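Local atomic coordinates of putative glycosyltransferase (GalT1) (Streptococcus parasanguinis, PDB entry 4PHR), a protein that binds UDP and manganese in its GT-D-fold domain and probably acts as a glycosyltransferase that transfers a sugar from a nucleotide donor. Residues Leu56-Arg59 / Leu60-Leu64; Tyr135-Ser138 / Leu139-Leu142; Tyr185-Ile188 / Leu189-Thr192; Tyr233-Glu237 / Met238-Tyr242. One frame throughout, in Å; residues are numbered along the deposited sequence.

Interaction 1 (Leu56-Arg59 / Leu60-Leu64); sequences LAKR and LQQIL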
# COMPACT_ATOMS: atom_id res chain seq x y z
N LEU A 56 1.14 14.06 10.92
CA LEU A 56 0.89 12.85 10.16
C LEU A 56 -0.02 11.91 10.95
O LEU A 56 -1.00 11.37 10.42
CB LEU A 56 2.22 12.16 9.83
CG LEU A 56 2.15 10.79 9.16
CD1 LEU A 56 1.30 10.83 7.89
CD2 LEU A 56 3.55 10.27 8.86
N ALA A 57 0.29 11.72 12.23
CA ALA A 57 -0.50 10.83 13.07
C ALA A 57 -1.97 11.28 13.11
O ALA A 57 -2.88 10.47 13.00
CB ALA A 57 0.09 10.75 14.47
N LYS A 58 -2.18 12.59 13.28
CA LYS A 58 -3.53 13.13 13.31
C LYS A 58 -4.28 12.94 11.98
O LYS A 58 -5.45 12.55 11.98
CB LYS A 58 -3.49 14.61 13.71
CG LYS A 58 -4.84 15.28 13.73
CD LYS A 58 -4.73 16.72 14.22
CE LYS A 58 -6.06 17.44 14.14
NZ LYS A 58 -7.05 16.90 15.12
N ARG A 59 -3.61 13.20 10.86
CA ARG A 59 -4.24 12.99 9.55
C ARG A 59 -4.64 11.53 9.38
O ARG A 59 -5.74 11.23 8.91
CB ARG A 59 -3.31 13.41 8.41
CG ARG A 59 -3.22 14.92 8.21
CD ARG A 59 -4.57 15.55 7.85
NE ARG A 59 -5.02 15.23 6.49
CZ ARG A 59 -6.15 14.59 6.20
NH1 ARG A 59 -6.97 14.19 7.16
NH2 ARG A 59 -6.46 14.34 4.94
N LEU A 60 -3.74 10.61 9.74
CA LEU A 60 -4.03 9.18 9.62
C LEU A 60 -5.28 8.81 10.42
O LEU A 60 -6.14 8.07 9.94
CB LEU A 60 -2.83 8.35 10.06
CG LEU A 60 -1.63 8.36 9.11
CD1 LEU A 60 -0.46 7.60 9.72
CD2 LEU A 60 -1.99 7.79 7.74
N GLN A 61 -5.38 9.33 11.64
CA GLN A 61 -6.56 9.06 12.47
C GLN A 61 -7.84 9.59 11.82
O GLN A 61 -8.88 8.93 11.83
CB GLN A 61 -6.37 9.67 13.87
CG GLN A 61 -5.33 8.95 14.71
CD GLN A 61 -4.87 9.76 15.91
OE1 GLN A 61 -5.13 10.96 16.00
NE2 GLN A 61 -4.16 9.11 16.82
N GLN A 62 -7.76 10.78 11.25
CA GLN A 62 -8.90 11.36 10.56
C GLN A 62 -9.32 10.52 9.35
O GLN A 62 -10.49 10.26 9.12
CB GLN A 62 -8.58 12.79 10.10
CG GLN A 62 -8.39 13.77 11.23
CD GLN A 62 -7.89 15.10 10.75
OE1 GLN A 62 -7.24 15.21 9.71
NE2 GLN A 62 -8.21 16.15 11.50
N ILE A 63 -8.33 10.08 8.57
CA ILE A 63 -8.62 9.31 7.37
C ILE A 63 -9.28 7.98 7.73
O ILE A 63 -10.23 7.55 7.07
CB ILE A 63 -7.35 9.12 6.52
CG1 ILE A 63 -6.83 10.48 6.03
CG2 ILE A 63 -7.62 8.19 5.35
CD1 ILE A 63 -5.37 10.49 5.66
N LEU A 64 -8.82 7.36 8.81
CA LEU A 64 -9.37 6.07 9.22
C LEU A 64 -10.86 6.18 9.57
O LEU A 64 -11.60 5.20 9.49
CB LEU A 64 -8.58 5.52 10.41
CG LEU A 64 -9.02 4.16 10.95
CD1 LEU A 64 -8.91 3.10 9.85
CD2 LEU A 64 -8.19 3.78 12.16
O HOH W 1 -9.27 16.57 13.96

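Interaction 2 (Tyr135-Ser138 / Leu139-Leu142); sequences YFES and LKEL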
# COMPACT_ATOMS: atom_id res chain seq x y z
N TYR A 135 -4.82 -12.95 -8.68
CA TYR A 135 -4.76 -11.67 -7.97
C TYR A 135 -4.00 -10.63 -8.80
O TYR A 135 -4.46 -9.50 -8.95
CB TYR A 135 -4.09 -11.82 -6.59
CG TYR A 135 -4.83 -12.69 -5.59
CD1 TYR A 135 -6.19 -12.94 -5.73
CD2 TYR A 135 -4.17 -13.25 -4.51
CE1 TYR A 135 -6.88 -13.74 -4.81
CE2 TYR A 135 -4.83 -14.05 -3.59
CZ TYR A 135 -6.19 -14.29 -3.74
OH TYR A 135 -6.86 -15.08 -2.83
N PHE A 136 -2.84 -11.01 -9.33
CA PHE A 136 -2.03 -10.06 -10.10
C PHE A 136 -2.69 -9.69 -11.41
O PHE A 136 -2.59 -8.54 -11.85
CB PHE A 136 -0.61 -10.58 -10.32
CG PHE A 136 0.28 -10.44 -9.12
CD1 PHE A 136 0.64 -9.18 -8.66
CD2 PHE A 136 0.75 -11.55 -8.44
CE1 PHE A 136 1.46 -9.03 -7.56
CE2 PHE A 136 1.57 -11.41 -7.33
CZ PHE A 136 1.92 -10.15 -6.89
N GLU A 137 -3.39 -10.64 -12.03
CA GLU A 137 -4.12 -10.34 -13.25
C GLU A 137 -5.23 -9.34 -12.98
O GLU A 137 -5.46 -8.42 -13.77
CB GLU A 137 -4.69 -11.62 -13.88
CG GLU A 137 -3.63 -12.61 -14.35
CD GLU A 137 -2.90 -12.16 -15.61
OE1 GLU A 137 -2.41 -11.01 -15.65
OE2 GLU A 137 -2.83 -12.96 -16.57
N SER A 138 -5.93 -9.49 -11.86
CA SER A 138 -6.98 -8.54 -11.51
C SER A 138 -6.41 -7.16 -11.19
O SER A 138 -6.97 -6.15 -11.60
CB SER A 138 -7.83 -9.06 -10.35
OG SER A 138 -8.86 -8.14 -10.04
N LEU A 139 -5.30 -7.14 -10.47
CA LEU A 139 -4.61 -5.88 -10.20
C LEU A 139 -4.25 -5.15 -11.50
O LEU A 139 -4.50 -3.96 -11.63
CB LEU A 139 -3.35 -6.12 -9.37
CG LEU A 139 -3.55 -6.22 -7.86
CD1 LEU A 139 -2.35 -6.90 -7.20
CD2 LEU A 139 -3.79 -4.84 -7.26
N LYS A 140 -3.65 -5.88 -12.45
CA LYS A 140 -3.18 -5.26 -13.69
C LYS A 140 -4.32 -4.62 -14.47
O LYS A 140 -4.12 -3.64 -15.18
CB LYS A 140 -2.45 -6.29 -14.55
CG LYS A 140 -1.06 -6.66 -14.05
CD LYS A 140 -0.50 -7.85 -14.82
CE LYS A 140 0.90 -8.21 -14.34
NZ LYS A 140 1.47 -9.37 -15.08
N GLU A 141 -5.53 -5.16 -14.32
CA GLU A 141 -6.68 -4.59 -15.01
C GLU A 141 -6.99 -3.17 -14.53
O GLU A 141 -7.66 -2.41 -15.22
CB GLU A 141 -7.91 -5.49 -14.89
CG GLU A 141 -7.78 -6.81 -15.65
CD GLU A 141 -7.52 -6.62 -17.14
OE1 GLU A 141 -8.00 -5.62 -17.71
OE2 GLU A 141 -6.82 -7.46 -17.74
N LEU A 142 -6.48 -2.80 -13.35
CA LEU A 142 -6.66 -1.45 -12.85
C LEU A 142 -5.99 -0.42 -13.75
O LEU A 142 -6.48 0.70 -13.90
CB LEU A 142 -6.14 -1.31 -11.41
CG LEU A 142 -6.89 -2.09 -10.33
CD1 LEU A 142 -6.20 -1.93 -8.99
CD2 LEU A 142 -8.33 -1.62 -10.24
O HOH W 2 -4.52 -8.67 -16.44

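Interaction 3 (Tyr185-Ile188 / Leu189-Thr192); sequences YDEI and LRLT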
# COMPACT_ATOMS: atom_id res chain seq x y z
N TYR A 185 5.52 16.91 2.35
CA TYR A 185 4.16 16.61 1.95
C TYR A 185 3.49 17.67 1.06
O TYR A 185 2.90 17.34 0.03
CB TYR A 185 3.24 16.30 3.13
CG TYR A 185 1.86 16.00 2.63
CD1 TYR A 185 1.58 14.78 2.02
CD2 TYR A 185 0.85 16.94 2.71
CE1 TYR A 185 0.33 14.51 1.53
CE2 TYR A 185 -0.41 16.68 2.21
CZ TYR A 185 -0.67 15.46 1.62
OH TYR A 185 -1.92 15.18 1.13
N ASP A 186 3.56 18.93 1.47
CA ASP A 186 2.91 19.99 0.71
C ASP A 186 3.39 20.03 -0.74
O ASP A 186 2.59 20.18 -1.67
CB ASP A 186 3.08 21.36 1.37
CG ASP A 186 2.29 21.51 2.66
OD1 ASP A 186 1.41 20.66 2.94
OD2 ASP A 186 2.54 22.49 3.40
N GLU A 187 4.70 19.90 -0.93
CA GLU A 187 5.26 19.89 -2.29
C GLU A 187 4.82 18.65 -3.08
O GLU A 187 4.51 18.74 -4.27
CB GLU A 187 6.79 19.98 -2.26
CG GLU A 187 7.42 20.00 -3.65
CD GLU A 187 8.93 20.01 -3.62
OE1 GLU A 187 9.51 19.83 -2.53
OE2 GLU A 187 9.55 20.20 -4.69
N ILE A 188 4.80 17.49 -2.42
CA ILE A 188 4.37 16.28 -3.08
C ILE A 188 2.92 16.41 -3.55
O ILE A 188 2.61 16.09 -4.70
CB ILE A 188 4.52 15.05 -2.17
CG1 ILE A 188 6.01 14.81 -1.86
CG2 ILE A 188 3.90 13.82 -2.84
CD1 ILE A 188 6.27 13.85 -0.70
N LEU A 189 2.05 16.91 -2.68
CA LEU A 189 0.65 17.09 -3.05
C LEU A 189 0.53 18.08 -4.21
O LEU A 189 -0.19 17.82 -5.17
CB LEU A 189 -0.17 17.59 -1.87
CG LEU A 189 -1.65 17.85 -2.17
CD1 LEU A 189 -2.34 16.58 -2.69
CD2 LEU A 189 -2.38 18.40 -0.94
N ARG A 190 1.24 19.20 -4.12
CA ARG A 190 1.18 20.25 -5.13
C ARG A 190 1.61 19.73 -6.51
O ARG A 190 0.92 19.95 -7.50
CB ARG A 190 2.05 21.43 -4.70
CG ARG A 190 1.99 22.63 -5.62
CD ARG A 190 2.72 23.84 -5.05
NE ARG A 190 4.15 23.59 -4.88
CZ ARG A 190 4.75 23.45 -3.70
NH1 ARG A 190 4.05 23.54 -2.58
NH2 ARG A 190 6.06 23.22 -3.64
N LEU A 191 2.73 19.01 -6.57
CA LEU A 191 3.24 18.52 -7.85
C LEU A 191 2.43 17.34 -8.37
O LEU A 191 2.30 17.15 -9.58
CB LEU A 191 4.72 18.16 -7.75
CG LEU A 191 5.66 19.34 -7.44
CD1 LEU A 191 7.12 18.95 -7.63
CD2 LEU A 191 5.32 20.57 -8.29
N THR A 192 1.88 16.53 -7.47
CA THR A 192 1.00 15.44 -7.90
C THR A 192 -0.23 16.00 -8.62
O THR A 192 -0.55 15.56 -9.72
CB THR A 192 0.58 14.54 -6.72
OG1 THR A 192 1.74 13.97 -6.11
CG2 THR A 192 -0.31 13.41 -7.21

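Interaction 4 (Tyr233-Glu237 / Met238-Tyr242); sequences YEWYE and MGATY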
# COMPACT_ATOMS: atom_id res chain seq x y z
N TYR A 233 5.35 -8.70 -6.53
CA TYR A 233 5.33 -9.16 -7.91
C TYR A 233 6.66 -9.81 -8.28
O TYR A 233 6.68 -10.84 -8.95
CB TYR A 233 4.99 -8.01 -8.86
CG TYR A 233 4.74 -8.48 -10.28
CD1 TYR A 233 3.68 -9.32 -10.57
CD2 TYR A 233 5.57 -8.08 -11.32
CE1 TYR A 233 3.45 -9.77 -11.87
CE2 TYR A 233 5.35 -8.52 -12.62
CZ TYR A 233 4.28 -9.35 -12.88
OH TYR A 233 4.07 -9.79 -14.18
N GLU A 234 7.77 -9.22 -7.85
CA GLU A 234 9.08 -9.80 -8.14
C GLU A 234 9.22 -11.18 -7.49
O GLU A 234 9.70 -12.13 -8.11
CB GLU A 234 10.21 -8.88 -7.64
CG GLU A 234 10.34 -7.58 -8.40
CD GLU A 234 11.32 -7.66 -9.55
OE1 GLU A 234 11.94 -8.72 -9.73
OE2 GLU A 234 11.46 -6.65 -10.26
N TRP A 235 8.77 -11.30 -6.24
CA TRP A 235 8.83 -12.59 -5.56
C TRP A 235 7.96 -13.63 -6.29
O TRP A 235 8.36 -14.78 -6.48
CB TRP A 235 8.37 -12.44 -4.11
CG TRP A 235 9.36 -11.75 -3.23
CD1 TRP A 235 10.72 -11.77 -3.35
CD2 TRP A 235 9.07 -10.93 -2.09
NE1 TRP A 235 11.29 -11.03 -2.34
CE2 TRP A 235 10.30 -10.50 -1.56
CE3 TRP A 235 7.88 -10.52 -1.46
CZ2 TRP A 235 10.38 -9.68 -0.44
CZ3 TRP A 235 7.97 -9.71 -0.34
CH2 TRP A 235 9.21 -9.30 0.16
N TYR A 236 6.77 -13.20 -6.70
CA TYR A 236 5.85 -14.05 -7.45
C TYR A 236 6.48 -14.53 -8.78
O TYR A 236 6.40 -15.72 -9.12
CB TYR A 236 4.53 -13.32 -7.69
CG TYR A 236 3.70 -13.86 -8.83
CD1 TYR A 236 3.69 -13.22 -10.07
CD2 TYR A 236 2.92 -15.00 -8.67
CE1 TYR A 236 2.94 -13.71 -11.11
CE2 TYR A 236 2.16 -15.49 -9.71
CZ TYR A 236 2.17 -14.85 -10.93
OH TYR A 236 1.41 -15.33 -11.97
N GLU A 237 7.12 -13.63 -9.51
CA GLU A 237 7.67 -13.97 -10.82
C GLU A 237 8.84 -14.95 -10.71
O GLU A 237 9.11 -15.71 -11.64
CB GLU A 237 8.12 -12.71 -11.57
CG GLU A 237 7.00 -11.80 -12.02
CD GLU A 237 6.32 -12.29 -13.29
OE1 GLU A 237 6.67 -11.79 -14.38
OE2 GLU A 237 5.44 -13.16 -13.19
N MET A 238 9.55 -14.90 -9.58
CA MET A 238 10.67 -15.82 -9.39
C MET A 238 10.28 -17.08 -8.62
O MET A 238 11.11 -17.96 -8.39
CB MET A 238 11.86 -15.11 -8.73
CG MET A 238 11.66 -14.77 -7.26
SD MET A 238 12.94 -13.67 -6.62
CE MET A 238 14.38 -14.30 -7.46
N GLY A 239 9.01 -17.18 -8.24
CA GLY A 239 8.52 -18.33 -7.49
C GLY A 239 9.15 -18.43 -6.12
O GLY A 239 9.33 -19.53 -5.58
N ALA A 240 9.46 -17.28 -5.53
CA ALA A 240 10.10 -17.24 -4.22
C ALA A 240 9.25 -17.91 -3.14
O ALA A 240 8.02 -17.82 -3.15
CB ALA A 240 10.41 -15.81 -3.82
N THR A 241 9.91 -18.59 -2.22
CA THR A 241 9.22 -19.21 -1.10
C THR A 241 9.44 -18.43 0.19
O THR A 241 8.74 -18.63 1.18
CB THR A 241 9.66 -20.67 -0.91
OG1 THR A 241 11.09 -20.73 -0.81
CG2 THR A 241 9.21 -21.52 -2.09
N TYR A 242 10.42 -17.53 0.16
CA TYR A 242 10.72 -16.67 1.29
C TYR A 242 11.05 -15.27 0.78
O TYR A 242 11.22 -15.08 -0.41
CB TYR A 242 11.90 -17.23 2.10
CG TYR A 242 13.24 -17.13 1.41
CD1 TYR A 242 13.65 -18.08 0.48
CD2 TYR A 242 14.11 -16.08 1.69
CE1 TYR A 242 14.88 -17.99 -0.15
CE2 TYR A 242 15.34 -15.98 1.07
CZ TYR A 242 15.72 -16.94 0.15
OH TYR A 242 16.94 -16.84 -0.47

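Interaction 1 (Leu56-Arg59 / Leu60-Leu64)
Arg59 NH1 donates to Gln62 OE1 at 2.8 Å, a side-chain bond between residues three apart on helix 54-64 of the GT-D fold. The bond is somewhat bent, 147° at the hydrogen, and the guanidinium and amide planes stand 57° apart, the oxygen lying a little out of the guanidinium plane. To get there the arginine chain folds back on itself at chi2 and chi3 (-61° and -72°) instead of reaching straight out. Ile63 CD1 lies over one face of the guanidinium, toward its rim, 3.9 Å above the plane, so the flat cation has an apolar neighbour as well as a polar one. Asp215 forms a salt bridge with Arg59 NH2, which holds the group from helix 206-218 and would offset its charge.

Along the exposed flank the Lys58 chain, straight until a bend at its last torsion, crosses Gln62 at a slant, and its CE passes 3.6 Å from Gln62 NE2. Lys58 NZ and Gln62 NE2 both donate to one water, 2.7 Å from NE2, so the amide of Gln62 is used at both ends. Lysine and glutamine suit this flank because their long chains carry polar ends into solvent.

The buried flank is apolar: Leu56 and Leu60 present branched ends toward helix 206-218, Leu56 to Val211 and Leu60 to Lys210, a UDP-binding residue. Beneath the side chains run the i to i+4 backbone bonds, among them Ile63 N to Arg59 O at 2.9 Å. Within the leucine pair, Leu56 CD1 rests 4.0 Å from Leu60 CG.

Interaction 2 (Tyr135-Ser138 / Leu139-Leu142)
Tyr135 O accepts from Leu139 N at 2.9 Å, an i to i+4 bond in the last turns of helix 132-140 of the GT-D domain. The Tyr135 ring leads away from this pair and touches Leu18 of helix 17-27. Phe136 O holds Lys140 N in the same way, while its ring lies alongside Leu139 and points the same way, CD1 to CD1 being 4.0 Å. An aromatic ring and a branched leucine next to each other make a broad apolar surface, as suits the buried side of a helix.

Glu137 faces solvent. Its chain turns at chi2 (-73°), which brings OE1 3.8 Å from the CD methylene of Lys140, whereas OE1 and NZ remain 4.3 Å apart, beyond a salt bridge. The fully extended lysine instead delivers NZ to Tyr233 OH on helix 229-238. Glu137 O meets Glu141 N in a weak bond of 3.3 Å, and Ser138 O receives a second from the same nitrogen; one N-H is thus divided between two acceptors, both bonds weak. A water 2.8 Å from Glu137 O also reaches Glu141 OE2. Ser138, small enough for close packing, sets its side chain against Leu21, and its carbonyl oxygen accepts from Lys25 NZ.

The turn thus lies between two helices: helix 17-27 meets Tyr135, Ser138 and Glu141, and helix 229-238 meets Phe136 and Leu139, with strand 147-153 following in the chain.

Interaction 3 (Tyr185-Ile188 / Leu189-Thr192)
Tyr185 spreads one face of its ring over Leu189, whose CB lies 4.1 Å from CZ and whose CD2 lies 3.9 Å from the OH. Setting CG opposite the main-chain nitrogen (chi1 -180°) swings the ring along the helix to its i+4 neighbour. Tyrosine serves two purposes here: the ring packs on leucine, and the hydroxyl at its far end is hydrogen-bonded to Asp215 OD2 on helix 206-218.

On the solvent side, Arg190 folds back at chi3 (63°) and lays a guanidinium face over Glu187 CA. Its NH2 is 3.5 Å from Glu187 CG, a contact with the methylene stem. The carboxylate plane is only 13° from the guanidinium plane, yet OE2 and NH2 stay 4.7 Å apart, so any attraction is probably modest. Leu191 runs beside the extended Glu187 chain, CD1 to OE2 being 4.0 Å.

These side chains ride on helix 185-195, which packs against the parallel five-stranded sheet of the GT-D fold through strands 147-153 and 170-176. Ile188 and Thr192 line that inner side, Ile188 on Val151 and Cys176, Thr192 on Leu149 and Leu174. Ile188 O is gripped twice: Thr192 N donates at 2.9 Å and Thr192 OG1 at 2.7 Å, from opposite faces of the carbonyl plane. The hydroxyl sits well above that plane. Because its hydroxyl donates to a carbonyl of its own helix, threonine can be buried against the sheet without leaving that group in need of a partner.

Interaction 4 (Tyr233-Glu237 / Met238-Tyr242)
Met238 and Trp235 carry most of this contact, at the point where helix 229-238 of the GT-D fold ends in a Schellman motif. Met238 N donates to Glu234 O at 3.1 Å, an i to i+4 bond, and has a weak second acceptor in Trp235 O. The methionine chain leaves between the backbone N and the carbonyl carbon (chi1 72°), which brings CG down onto the final turn, 3.4 Å from Trp235 O. Its SD lies near the plane of the indole at the edge, 4.4 Å from Trp235 CD1. An unbranched, flexible thioether can thread along the helix end in this way.

Trp235 is the buried partner. The carbonyl of Tyr242 lies over one face of its ring, and its NE1 is taken up by Val244 O farther along the same chain, so the large flat indole meets the returning chain with both an apolar surface and a polar edge. The small methyl group of Ala240 tucks in beside the CB and CD1 of Trp235, CB being 4.0 Å from CB.

Glycine suits position 239, since Gly239 has a phi of 65°, which it adopts easily, and the turn redirects the chain so that Ala240 N donates to Trp235 O at 2.9 Å. Gly239 N bonds Tyr236 O at 3.1 Å, from well above the carbonyl plane.

Carbonyls left at the end of a helix need donors. Here the amides of Gly239 and Ala240 supply them, while the apolar pairing of Trp235 with Ala240 closes the end with hydrophobic packing.

In the fold
Interactions 2 and 4 meet directly: besides the polar link from Lys140 to Tyr233, Phe136 meets Tyr233 edge-to-face, CD1 to CD1 being 3.6 Å, and also touches Tyr236, with Phe136 CE2 3.5 Å from Tyr236 CB. Interactions 1 and 3 do not touch, their nearest atoms about 6 Å apart, but both reach helix 206-218, where Asp215 is a common partner of their two helices. The centres of interactions 1 and 4 are 33 Å apart, on opposite sides of the chain's centre. All four stand a layer back from UDP: the side chains of Leu56 and Ile188 are about 8 Å from it, Trp235 about 9 Å and Leu139 about 10 Å.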